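PDB 3IAL: prolyl-tRNA synthetase from Giardia lamblia ATCC 50803, which probably catalyses the ATP-dependent attachment of L-proline to tRNA(Pro), and is captured here with the prolyl-adenylate intermediate bound. Local coordinates for residues B[38-48]-B[159-167]; B[57-65]-B[273-282]. All coordinates share one frame; numbering follows the deposited sequence. Where two conformers were deposited one is given.

Contact 1 of 2, residues B[38-48]-B[159-167]; sequences VDRRYPVKGCV and TKPLIRVRE. With PR8 (5'-O-[(R)-hydroxy{[(2S)-pyrrolidin-2-ylcarbonyl]oxy}phosphoryl]adenosine), chain H.
With CG set opposite the carbonyl carbon (chi1 -73°) and a bend at chi3 (76°), the side chain of R166 folds back over the turn formed by V44 to C47, where NH1 meets the backbone oxygen of K45. That bond, 2.9 Å from R166 NH1 to K45 O, reaches the edge of the guanidinium but lies 22° out of its plane. In one of two conformers R40 places one guanidinium face over P161, with P161 CD toward the rim of the group, 3.4 Å from R40 NE. V38 meets the same ring from another quarter, its CG2 lying 3.8 Å from P161 CB, and V48 CG1 lies loosely near P161 CG and V165 CG1. Between these side chains the backbone does the joining. G46 is the third residue of a type II turn, and G46 O accepts from R166 N over 2.7 Å. A weak bond from E167 N reaches the same oxygen. The CA of G46 is pressed closely against T159 CG2. R166 NH2 is engaged too, by H154. The loop of 159-167 belongs to the class II synthetase core and runs along the adenine: V165 N donates a weak bond of 3.5 Å to N1 of the prolyl-adenylate, and its N6 gives another weak one to V165 O. R166 thus bonds two successive carbonyls of the turn, K45 O through NH1 and G46 O through its amide, which is consistent with the turn helping to hold the loop segment along the adenine.

Contact 2 of 2, residues B[57-65]-B[273-282]; sequences MENAIMRLC and ISTRVLACAL. With PR8 (5'-O-[(R)-hydroxy{[(2S)-pyrrolidin-2-ylcarbonyl]oxy}phosphoryl]adenosine), chain H.
This is a buried helix-to-helix packing near the centre of the chain, where helix 52-71 lies against the end of strand 263-274 and the start of helix 276-285 in the class II synthetase core. The axes of the helical segments 57-65 and 276-282 come within 9.9 Å, with 115° between their N-to-C directions, and no direct hydrogen bond joins them. L278 fills the middle: its CD1 sits tightly, 3.4 Å from M57 CB, while its CB receives I61 CD1. M57 runs on as an extended chain to bring SD beside L282 CD2. At the other end M62, bent at chi2 (-62°), lays its methyl CE 3.6 Å from S274 O, and C65 SG packs on I273 CD1. The polar exception is E58, whose carboxylate crosses T275 at a slant, with OE2 3.5 Å from T275 CG2. E58 OE1 accepts from a water that also donates to S274 O and accepts from L278 N, at 3.1 Å. S274, just before the turn into the helix, uses OG to accept from R276 N. S274 OG also donates to PR8 N3 over 2.9 Å. The buried carboxylate of E58 is hydrogen-bonded by H169 and the water, which would probably stabilise its charge; the water ties helix 52-71 to the chain entering helix 276-285, next to S274, which hydrogen-bonds the adenine, and R276, whose guanidinium lays one face on it.

Overall arrangement
Contacts 1 and 2 have centres about 16 Å apart, and their segments alternate along the chain; the two meet directly beside the adenine, each touching a different part of it. L162 O accepts a probable hydrogen bond from T275 OG1 at 2.7 Å, and I163 O another from R276 NE at 2.9 Å; beside them I163 CG1 rests 3.7 Å from A279 CB. Loop 159-167 follows the N1 and N6 side of the adenine, whereas segment 273-282 supplies contacts at N3 and over a ring face. T122, H242 and Q237 add further bonds to the prolyl-adenylate. The pair illustrates how a ligand pocket is built from a loop and a buried helix start joined by the loop's carbonyl acceptors.

Contact 1 of 2, residues B[38-48]-B[159-167]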
loop_
_atom_site.group_PDB
_atom_site.type_symbol
_atom_site.label_atom_id
_atom_site.label_comp_id
_atom_site.label_asym_id
_atom_site.label_seq_id
_atom_site.Cartn_x
_atom_site.Cartn_y
_atom_site.Cartn_z
ATOM N N VAL B 38 -4.422 0.086 17.818
ATOM C CA VAL B 38 -4.038 -1.299 17.626
ATOM C C VAL B 38 -4.856 -2.185 18.557
ATOM O O VAL B 38 -5.505 -1.704 19.491
ATOM C CB VAL B 38 -2.548 -1.524 17.946
ATOM C CG1 VAL B 38 -1.664 -0.692 17.023
ATOM C CG2 VAL B 38 -2.265 -1.201 19.403
ATOM N N ASP B 39 -4.836 -3.480 18.283
ATOM C CA ASP B 39 -5.388 -4.446 19.207
ATOM C C ASP B 39 -4.375 -5.566 19.455
ATOM O O ASP B 39 -4.064 -6.343 18.550
ATOM C CB ASP B 39 -6.715 -4.993 18.693
ATOM C CG ASP B 39 -7.553 -5.574 19.804
ATOM O OD1 ASP B 39 -6.953 -6.189 20.712
ATOM O OD2 ASP B 39 -8.790 -5.403 19.782
ATOM N N ARG B 40 -3.890 -5.630 20.697
ATOM C CA ARG B 40 -2.871 -6.595 21.130
ATOM C C ARG B 40 -3.456 -7.964 21.465
ATOM O O ARG B 40 -2.713 -8.910 21.714
ATOM C CB ARG B 40 -2.141 -6.091 22.388
ATOM C CG ARG B 40 -1.506 -4.720 22.269
ATOM C CD ARG B 40 -0.919 -4.262 23.599
ATOM N NE ARG B 40 0.365 -4.899 23.906
ATOM C CZ ARG B 40 1.126 -4.600 24.960
ATOM N NH1 ARG B 40 0.743 -3.676 25.836
ATOM N NH2 ARG B 40 2.281 -5.228 25.144
ATOM N N ARG B 41 -4.788 -8.068 21.487
ATOM C CA ARG B 41 -5.470 -9.302 21.893
ATOM C C ARG B 41 -5.511 -10.399 20.814
ATOM O O ARG B 41 -6.145 -11.436 21.004
ATOM C CB ARG B 41 -6.898 -8.984 22.360
ATOM C CG ARG B 41 -6.965 -8.076 23.583
ATOM C CD ARG B 41 -8.400 -7.671 23.902
ATOM N NE ARG B 41 -8.968 -6.816 22.861
ATOM C CZ ARG B 41 -10.211 -6.339 22.868
ATOM N NH1 ARG B 41 -11.042 -6.625 23.867
ATOM N NH2 ARG B 41 -10.627 -5.566 21.870
ATOM N N TYR B 42 -4.862 -10.168 19.679
ATOM C CA TYR B 42 -4.661 -11.221 18.695
ATOM C C TYR B 42 -3.755 -12.276 19.333
ATOM O O TYR B 42 -2.678 -11.934 19.822
ATOM C CB TYR B 42 -4.007 -10.643 17.448
ATOM C CG TYR B 42 -4.066 -11.542 16.245
ATOM C CD1 TYR B 42 -5.240 -11.660 15.501
ATOM C CD2 TYR B 42 -2.955 -12.268 15.842
ATOM C CE1 TYR B 42 -5.304 -12.482 14.391
ATOM C CE2 TYR B 42 -3.010 -13.094 14.729
ATOM C CZ TYR B 42 -4.186 -13.195 14.011
ATOM O OH TYR B 42 -4.248 -14.008 12.917
ATOM N N PRO B 43 -4.180 -13.554 19.336
ATOM C CA PRO B 43 -3.469 -14.603 20.072
ATOM C C PRO B 43 -2.158 -15.112 19.440
ATOM O O PRO B 43 -1.849 -16.290 19.537
ATOM C CB PRO B 43 -4.507 -15.729 20.137
ATOM C CG PRO B 43 -5.264 -15.571 18.885
ATOM C CD PRO B 43 -5.386 -14.087 18.678
ATOM N N VAL B 44 -1.391 -14.233 18.809
ATOM C CA VAL B 44 -0.023 -14.563 18.442
ATOM C C VAL B 44 0.849 -13.455 19.015
ATOM O O VAL B 44 0.711 -12.298 18.626
ATOM C CB VAL B 44 0.149 -14.700 16.914
ATOM C CG1 VAL B 44 1.606 -14.982 16.552
ATOM C CG2 VAL B 44 -0.750 -15.818 16.389
ATOM N N LYS B 45 1.712 -13.820 19.967
ATOM C CA LYS B 45 2.566 -12.861 20.668
ATOM C C LYS B 45 3.312 -11.967 19.688
ATOM O O LYS B 45 3.912 -12.449 18.731
ATOM C CB LYS B 45 3.555 -13.594 21.587
ATOM C CG LYS B 45 4.708 -12.735 22.122
ATOM C CD LYS B 45 5.491 -13.470 23.215
ATOM C CE LYS B 45 6.852 -12.834 23.454
ATOM N NZ LYS B 45 7.611 -13.536 24.530
ATOM N N GLY B 46 3.241 -10.662 19.922
ATOM C CA GLY B 46 3.920 -9.674 19.093
ATOM C C GLY B 46 3.335 -9.449 17.709
ATOM O O GLY B 46 3.964 -8.785 16.878
ATOM N N CYS B 47 2.154 -10.004 17.440
ATOM C CA CYS B 47 1.457 -9.759 16.179
ATOM C C CYS B 47 0.176 -9.008 16.500
ATOM O O CYS B 47 -0.799 -9.604 16.971
ATOM C CB CYS B 47 1.134 -11.071 15.464
ATOM S SG CYS B 47 2.576 -12.011 14.994
ATOM N N VAL B 48 0.179 -7.702 16.252
ATOM C CA VAL B 48 -0.921 -6.861 16.681
ATOM C C VAL B 48 -1.753 -6.428 15.496
ATOM O O VAL B 48 -1.218 -6.154 14.430
ATOM C CB VAL B 48 -0.422 -5.615 17.459
ATOM C CG1 VAL B 48 0.483 -6.042 18.608
ATOM C CG2 VAL B 48 0.302 -4.667 16.538
ATOM N N THR B 159 7.086 -7.620 23.934
ATOM C CA THR B 159 6.526 -6.926 22.788
ATOM C C THR B 159 5.744 -5.676 23.225
ATOM O O THR B 159 5.087 -5.668 24.263
ATOM C CB THR B 159 5.619 -7.852 21.939
ATOM O OG1 THR B 159 4.448 -8.208 22.675
ATOM C CG2 THR B 159 6.358 -9.127 21.534
ATOM N N LYS B 160 5.846 -4.625 22.418
ATOM C CA LYS B 160 5.132 -3.378 22.634
ATOM C C LYS B 160 4.678 -2.922 21.251
ATOM O O LYS B 160 5.501 -2.846 20.335
ATOM C CB LYS B 160 6.067 -2.340 23.286
ATOM C CG LYS B 160 5.394 -1.033 23.777
ATOM C CD LYS B 160 6.272 -0.334 24.845
ATOM C CE LYS B 160 5.650 0.964 25.416
ATOM N NZ LYS B 160 4.586 0.767 26.486
ATOM N N PRO B 161 3.374 -2.635 21.075
ATOM C CA PRO B 161 2.868 -2.200 19.768
ATOM C C PRO B 161 3.715 -1.108 19.122
ATOM O O PRO B 161 4.130 -0.169 19.802
ATOM C CB PRO B 161 1.472 -1.663 20.095
ATOM C CG PRO B 161 1.050 -2.463 21.243
ATOM C CD PRO B 161 2.290 -2.722 22.060
ATOM N N LEU B 162 3.972 -1.257 17.819
ATOM C CA LEU B 162 4.712 -0.284 17.010
ATOM C C LEU B 162 6.224 -0.273 17.268
ATOM O O LEU B 162 6.996 -0.033 16.349
ATOM C CB LEU B 162 4.156 1.140 17.173
ATOM C CG LEU B 162 2.645 1.333 17.072
ATOM C CD1 LEU B 162 2.300 2.790 17.210
ATOM C CD2 LEU B 162 2.120 0.797 15.747
ATOM N N ILE B 163 6.635 -0.530 18.503
ATOM C CA ILE B 163 8.020 -0.338 18.939
ATOM C C ILE B 163 8.822 -1.643 18.877
ATOM O O ILE B 163 9.939 -1.651 18.390
ATOM C CB ILE B 163 8.050 0.273 20.375
ATOM C CG1 ILE B 163 7.642 1.748 20.319
ATOM C CG2 ILE B 163 9.414 0.125 21.028
ATOM C CD1 ILE B 163 7.288 2.330 21.659
ATOM N N ARG B 164 8.249 -2.730 19.383
ATOM C CA ARG B 164 8.899 -4.044 19.368
ATOM C C ARG B 164 7.851 -5.115 19.117
ATOM O O ARG B 164 7.207 -5.570 20.049
ATOM C CB ARG B 164 9.593 -4.349 20.706
ATOM C CG ARG B 164 10.971 -3.741 20.882
ATOM C CD ARG B 164 11.735 -4.472 21.996
ATOM N NE ARG B 164 10.963 -4.475 23.243
ATOM C CZ ARG B 164 11.113 -3.613 24.247
ATOM N NH1 ARG B 164 12.043 -2.660 24.204
ATOM N NH2 ARG B 164 10.329 -3.713 25.318
ATOM N N VAL B 165 7.688 -5.507 17.855
ATOM C CA VAL B 165 6.684 -6.493 17.470
ATOM C C VAL B 165 7.337 -7.624 16.674
ATOM O O VAL B 165 8.476 -7.509 16.239
ATOM C CB VAL B 165 5.509 -5.845 16.674
ATOM C CG1 VAL B 165 4.635 -4.996 17.604
ATOM C CG2 VAL B 165 6.011 -5.017 15.504
ATOM N N ARG B 166 6.620 -8.727 16.512
ATOM C CA ARG B 166 7.162 -9.890 15.820
ATOM C C ARG B 166 6.782 -9.902 14.337
ATOM O O ARG B 166 7.497 -10.497 13.536
ATOM C CB ARG B 166 6.751 -11.179 16.522
ATOM C CG ARG B 166 7.503 -11.382 17.840
ATOM C CD ARG B 166 6.956 -12.535 18.647
ATOM N NE ARG B 166 7.356 -13.834 18.125
ATOM C CZ ARG B 166 6.618 -14.951 18.181
ATOM N NH1 ARG B 166 5.392 -14.962 18.702
ATOM N NH2 ARG B 166 7.107 -16.073 17.683
ATOM N N GLU B 167 5.670 -9.257 13.983
ATOM C CA GLU B 167 5.406 -8.883 12.587
ATOM C C GLU B 167 5.437 -7.366 12.472
ATOM O O GLU B 167 4.665 -6.670 13.110
ATOM C CB GLU B 167 4.074 -9.434 12.075
ATOM C CG GLU B 167 3.699 -8.897 10.701
ATOM C CD GLU B 167 2.656 -9.737 9.978
ATOM O OE1 GLU B 167 2.022 -10.595 10.617
ATOM O OE2 GLU B 167 2.475 -9.533 8.756
HETATM C C PR8 H . 17.578 -2.897 8.057
HETATM N N PR8 H . 17.385 -4.035 5.935
HETATM O O PR8 H . 16.886 -3.826 8.477
HETATM P P PR8 H . 17.526 -1.872 10.321
HETATM N N1 PR8 H . 9.631 -3.589 15.716
HETATM C C2 PR8 H . 9.389 -2.460 15.060
HETATM N N3 PR8 H . 10.303 -1.885 14.275
HETATM C C4 PR8 H . 11.512 -2.423 14.116
HETATM C C5 PR8 H . 11.805 -3.601 14.795
HETATM C C6 PR8 H . 10.834 -4.185 15.604
HETATM N N6 PR8 H . 11.096 -5.319 16.256
HETATM N N7 PR8 H . 13.050 -3.940 14.485
HETATM C C8 PR8 H . 13.528 -3.018 13.646
HETATM N N9 PR8 H . 12.597 -2.081 13.421
HETATM C CA PR8 H . 17.949 -2.835 6.576
HETATM C CB PR8 H . 17.265 -1.633 5.946
HETATM C CD PR8 H . 16.654 -3.596 4.752
HETATM C CG PR8 H . 16.084 -2.235 5.174
HETATM C "C1'" PR8 H . 12.783 -0.888 12.534
HETATM O O10 PR8 H . 18.090 -1.885 8.809
HETATM O O1P PR8 H . 18.072 -2.968 11.161
HETATM C "C2'" PR8 H . 13.804 0.125 13.107
HETATM O "O2'" PR8 H . 13.343 1.466 12.884
HETATM O O2P PR8 H . 17.955 -0.442 10.912
HETATM C "C3'" PR8 H . 15.015 -0.089 12.230
HETATM O "O3'" PR8 H . 15.829 1.087 12.212
HETATM C "C4'" PR8 H . 14.281 -0.244 10.911
HETATM O "O4'" PR8 H . 13.335 -1.286 11.238
HETATM C "C5'" PR8 H . 15.267 -0.657 9.839
HETATM O "O5'" PR8 H . 15.921 -1.853 10.212
#

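Contact 2 of 2, residues B[57-65]-B[273-282]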
loop_
_atom_site.group_PDB
_atom_site.type_symbol
_atom_site.label_atom_id
_atom_site.label_comp_id
_atom_site.label_asym_id
_atom_site.label_seq_id
_atom_site.Cartn_x
_atom_site.Cartn_y
_atom_site.Cartn_z
ATOM N N MET B 57 -2.750 6.201 9.846
ATOM C CA MET B 57 -1.517 6.935 10.150
ATOM C C MET B 57 -0.293 6.246 9.545
ATOM O O MET B 57 0.561 6.894 8.947
ATOM C CB MET B 57 -1.329 7.044 11.660
ATOM C CG MET B 57 -2.514 7.686 12.418
ATOM S SD MET B 57 -2.366 7.506 14.205
ATOM C CE MET B 57 -4.002 8.085 14.749
ATOM N N GLU B 58 -0.228 4.929 9.709
ATOM C CA GLU B 58 0.877 4.111 9.202
ATOM C C GLU B 58 0.924 4.168 7.690
ATOM O O GLU B 58 1.990 4.348 7.093
ATOM C CB GLU B 58 0.705 2.650 9.645
ATOM C CG GLU B 58 1.758 1.689 9.095
ATOM C CD GLU B 58 3.148 1.921 9.659
ATOM O OE1 GLU B 58 3.300 2.697 10.638
ATOM O OE2 GLU B 58 4.093 1.303 9.124
ATOM N N ASN B 59 -0.241 4.002 7.078
ATOM C CA ASN B 59 -0.355 4.038 5.632
ATOM C C ASN B 59 0.047 5.404 5.085
ATOM O O ASN B 59 0.710 5.489 4.053
ATOM C CB ASN B 59 -1.776 3.709 5.210
ATOM C CG ASN B 59 -1.890 3.413 3.733
ATOM O OD1 ASN B 59 -2.668 4.048 3.025
ATOM N ND2 ASN B 59 -1.108 2.450 3.256
ATOM N N ALA B 60 -0.327 6.467 5.797
ATOM C CA ALA B 60 0.027 7.825 5.384
ATOM C C ALA B 60 1.533 8.040 5.435
ATOM O O ALA B 60 2.105 8.657 4.537
ATOM C CB ALA B 60 -0.690 8.853 6.246
ATOM N N ILE B 61 2.177 7.537 6.482
ATOM C CA ILE B 61 3.623 7.666 6.614
ATOM C C ILE B 61 4.329 6.937 5.464
ATOM O O ILE B 61 5.209 7.519 4.794
ATOM C CB ILE B 61 4.121 7.139 7.963
ATOM C CG1 ILE B 61 3.713 8.109 9.085
ATOM C CG2 ILE B 61 5.649 6.956 7.939
ATOM C CD1 ILE B 61 3.898 7.556 10.481
ATOM N N MET B 62 3.920 5.692 5.216
ATOM C CA MET B 62 4.556 4.865 4.174
ATOM C C MET B 62 4.237 5.358 2.762
ATOM O O MET B 62 5.099 5.309 1.887
ATOM C CB MET B 62 4.195 3.381 4.335
ATOM C CG MET B 62 4.687 2.783 5.658
ATOM S SD MET B 62 6.486 2.831 5.806
ATOM C CE MET B 62 6.665 2.637 7.579
ATOM N N ARG B 63 3.022 5.849 2.541
ATOM C CA ARG B 63 2.686 6.478 1.260
ATOM C C ARG B 63 3.592 7.679 0.990
ATOM O O ARG B 63 4.030 7.875 -0.139
ATOM C CB ARG B 63 1.219 6.938 1.219
ATOM C CG ARG B 63 0.198 5.831 1.000
ATOM C CD ARG B 63 -0.833 6.237 -0.062
ATOM N NE ARG B 63 -1.915 5.257 -0.211
ATOM C CZ ARG B 63 -3.137 5.371 0.311
ATOM N NH1 ARG B 63 -3.482 6.430 1.043
ATOM N NH2 ARG B 63 -4.033 4.409 0.096
ATOM N N LEU B 64 3.839 8.498 2.017
ATOM C CA LEU B 64 4.745 9.639 1.869
ATOM C C LEU B 64 6.155 9.175 1.512
ATOM O O LEU B 64 6.789 9.734 0.622
ATOM C CB LEU B 64 4.790 10.504 3.133
ATOM C CG LEU B 64 5.774 11.683 3.068
ATOM C CD1 LEU B 64 5.390 12.706 1.967
ATOM C CD2 LEU B 64 5.902 12.365 4.424
ATOM N N CYS B 65 6.640 8.157 2.210
ATOM C CA CYS B 65 7.941 7.569 1.893
ATOM C C CYS B 65 8.001 7.109 0.438
ATOM O O CYS B 65 8.956 7.401 -0.288
ATOM C CB CYS B 65 8.246 6.390 2.821
ATOM S SG CYS B 65 9.954 5.842 2.667
ATOM N N ILE B 273 12.653 2.054 7.363
ATOM C CA ILE B 273 11.806 2.672 8.384
ATOM C C ILE B 273 10.582 1.785 8.628
ATOM O O ILE B 273 10.063 1.151 7.711
ATOM C CB ILE B 273 11.352 4.108 8.019
ATOM C CG1 ILE B 273 10.595 4.142 6.686
ATOM C CG2 ILE B 273 12.542 5.041 7.986
ATOM C CD1 ILE B 273 9.703 5.389 6.514
ATOM N N SER B 274 10.143 1.731 9.878
ATOM C CA SER B 274 9.059 0.867 10.278
ATOM C C SER B 274 7.977 1.671 11.012
ATOM O O SER B 274 7.968 2.905 10.969
ATOM C CB SER B 274 9.611 -0.222 11.190
ATOM O OG SER B 274 9.855 0.294 12.491
ATOM N N THR B 275 7.088 0.944 11.691
ATOM C CA THR B 275 6.043 1.505 12.553
ATOM C C THR B 275 6.578 2.354 13.716
ATOM O O THR B 275 5.819 3.108 14.343
ATOM C CB THR B 275 5.216 0.375 13.177
ATOM O OG1 THR B 275 6.090 -0.511 13.887
ATOM C CG2 THR B 275 4.454 -0.405 12.103
ATOM N N ARG B 276 7.867 2.212 14.017
ATOM C CA ARG B 276 8.536 3.058 15.015
ATOM C C ARG B 276 8.461 4.557 14.718
ATOM O O ARG B 276 8.493 5.364 15.638
ATOM C CB ARG B 276 10.004 2.652 15.152
ATOM C CG ARG B 276 10.179 1.323 15.817
ATOM C CD ARG B 276 11.635 0.982 15.945
ATOM N NE ARG B 276 11.838 -0.100 16.889
ATOM C CZ ARG B 276 13.018 -0.538 17.298
ATOM N NH1 ARG B 276 14.146 0.011 16.842
ATOM N NH2 ARG B 276 13.066 -1.533 18.180
ATOM N N VAL B 277 8.389 4.928 13.441
ATOM C CA VAL B 277 8.225 6.335 13.055
ATOM C C VAL B 277 6.903 6.871 13.626
ATOM O O VAL B 277 6.874 7.946 14.240
ATOM C CB VAL B 277 8.243 6.523 11.525
ATOM C CG1 VAL B 277 8.108 8.002 11.154
ATOM C CG2 VAL B 277 9.519 5.942 10.917
ATOM N N LEU B 278 5.827 6.099 13.437
ATOM C CA LEU B 278 4.521 6.423 14.009
ATOM C C LEU B 278 4.603 6.450 15.538
ATOM O O LEU B 278 4.107 7.379 16.167
ATOM C CB LEU B 278 3.458 5.424 13.539
ATOM C CG LEU B 278 2.016 5.626 14.017
ATOM C CD1 LEU B 278 1.483 6.977 13.557
ATOM C CD2 LEU B 278 1.106 4.487 13.533
ATOM N N ALA B 279 5.247 5.449 16.128
ATOM C CA ALA B 279 5.468 5.434 17.576
ATOM C C ALA B 279 6.051 6.769 18.061
ATOM O O ALA B 279 5.560 7.340 19.038
ATOM C CB ALA B 279 6.373 4.286 17.974
ATOM N N CYS B 280 7.081 7.261 17.370
ATOM C CA CYS B 280 7.740 8.529 17.731
ATOM C C CYS B 280 6.791 9.729 17.666
ATOM O O CYS B 280 6.649 10.463 18.636
ATOM C CB CYS B 280 8.948 8.798 16.829
ATOM S SG CYS B 280 10.376 7.746 17.146
ATOM N N ALA B 281 6.143 9.906 16.522
ATOM C CA ALA B 281 5.215 11.018 16.300
ATOM C C ALA B 281 4.099 11.052 17.338
ATOM O O ALA B 281 3.741 12.121 17.830
ATOM C CB ALA B 281 4.619 10.931 14.918
ATOM N N LEU B 282 3.549 9.886 17.673
ATOM C CA LEU B 282 2.446 9.834 18.634
ATOM C C LEU B 282 2.956 10.142 20.037
ATOM O O LEU B 282 2.322 10.882 20.786
ATOM C CB LEU B 282 1.750 8.476 18.614
ATOM C CG LEU B 282 1.091 8.031 17.295
ATOM C CD1 LEU B 282 0.388 6.716 17.526
ATOM C CD2 LEU B 282 0.125 9.059 16.707
HETATM C C PR8 H . 17.578 -2.897 8.057
HETATM N N PR8 H . 17.385 -4.035 5.935
HETATM O O PR8 H . 16.886 -3.826 8.477
HETATM P P PR8 H . 17.526 -1.872 10.321
HETATM N N1 PR8 H . 9.631 -3.589 15.716
HETATM C C2 PR8 H . 9.389 -2.460 15.060
HETATM N N3 PR8 H . 10.303 -1.885 14.275
HETATM C C4 PR8 H . 11.512 -2.423 14.116
HETATM C C5 PR8 H . 11.805 -3.601 14.795
HETATM C C6 PR8 H . 10.834 -4.185 15.604
HETATM N N6 PR8 H . 11.096 -5.319 16.256
HETATM N N7 PR8 H . 13.050 -3.940 14.485
HETATM C C8 PR8 H . 13.528 -3.018 13.646
HETATM N N9 PR8 H . 12.597 -2.081 13.421
HETATM C CA PR8 H . 17.949 -2.835 6.576
HETATM C CB PR8 H . 17.265 -1.633 5.946
HETATM C CD PR8 H . 16.654 -3.596 4.752
HETATM C CG PR8 H . 16.084 -2.235 5.174
HETATM C "C1'" PR8 H . 12.783 -0.888 12.534
HETATM O O10 PR8 H . 18.090 -1.885 8.809
HETATM O O1P PR8 H . 18.072 -2.968 11.161
HETATM C "C2'" PR8 H . 13.804 0.125 13.107
HETATM O "O2'" PR8 H . 13.343 1.466 12.884
HETATM O O2P PR8 H . 17.955 -0.442 10.912
HETATM C "C3'" PR8 H . 15.015 -0.089 12.230
HETATM O "O3'" PR8 H . 15.829 1.087 12.212
HETATM C "C4'" PR8 H . 14.281 -0.244 10.911
HETATM O "O4'" PR8 H . 13.335 -1.286 11.238
HETATM C "C5'" PR8 H . 15.267 -0.657 9.839
HETATM O "O5'" PR8 H . 15.921 -1.853 10.212
HETATM O O HOH W 1 5.638 4.325 10.865
#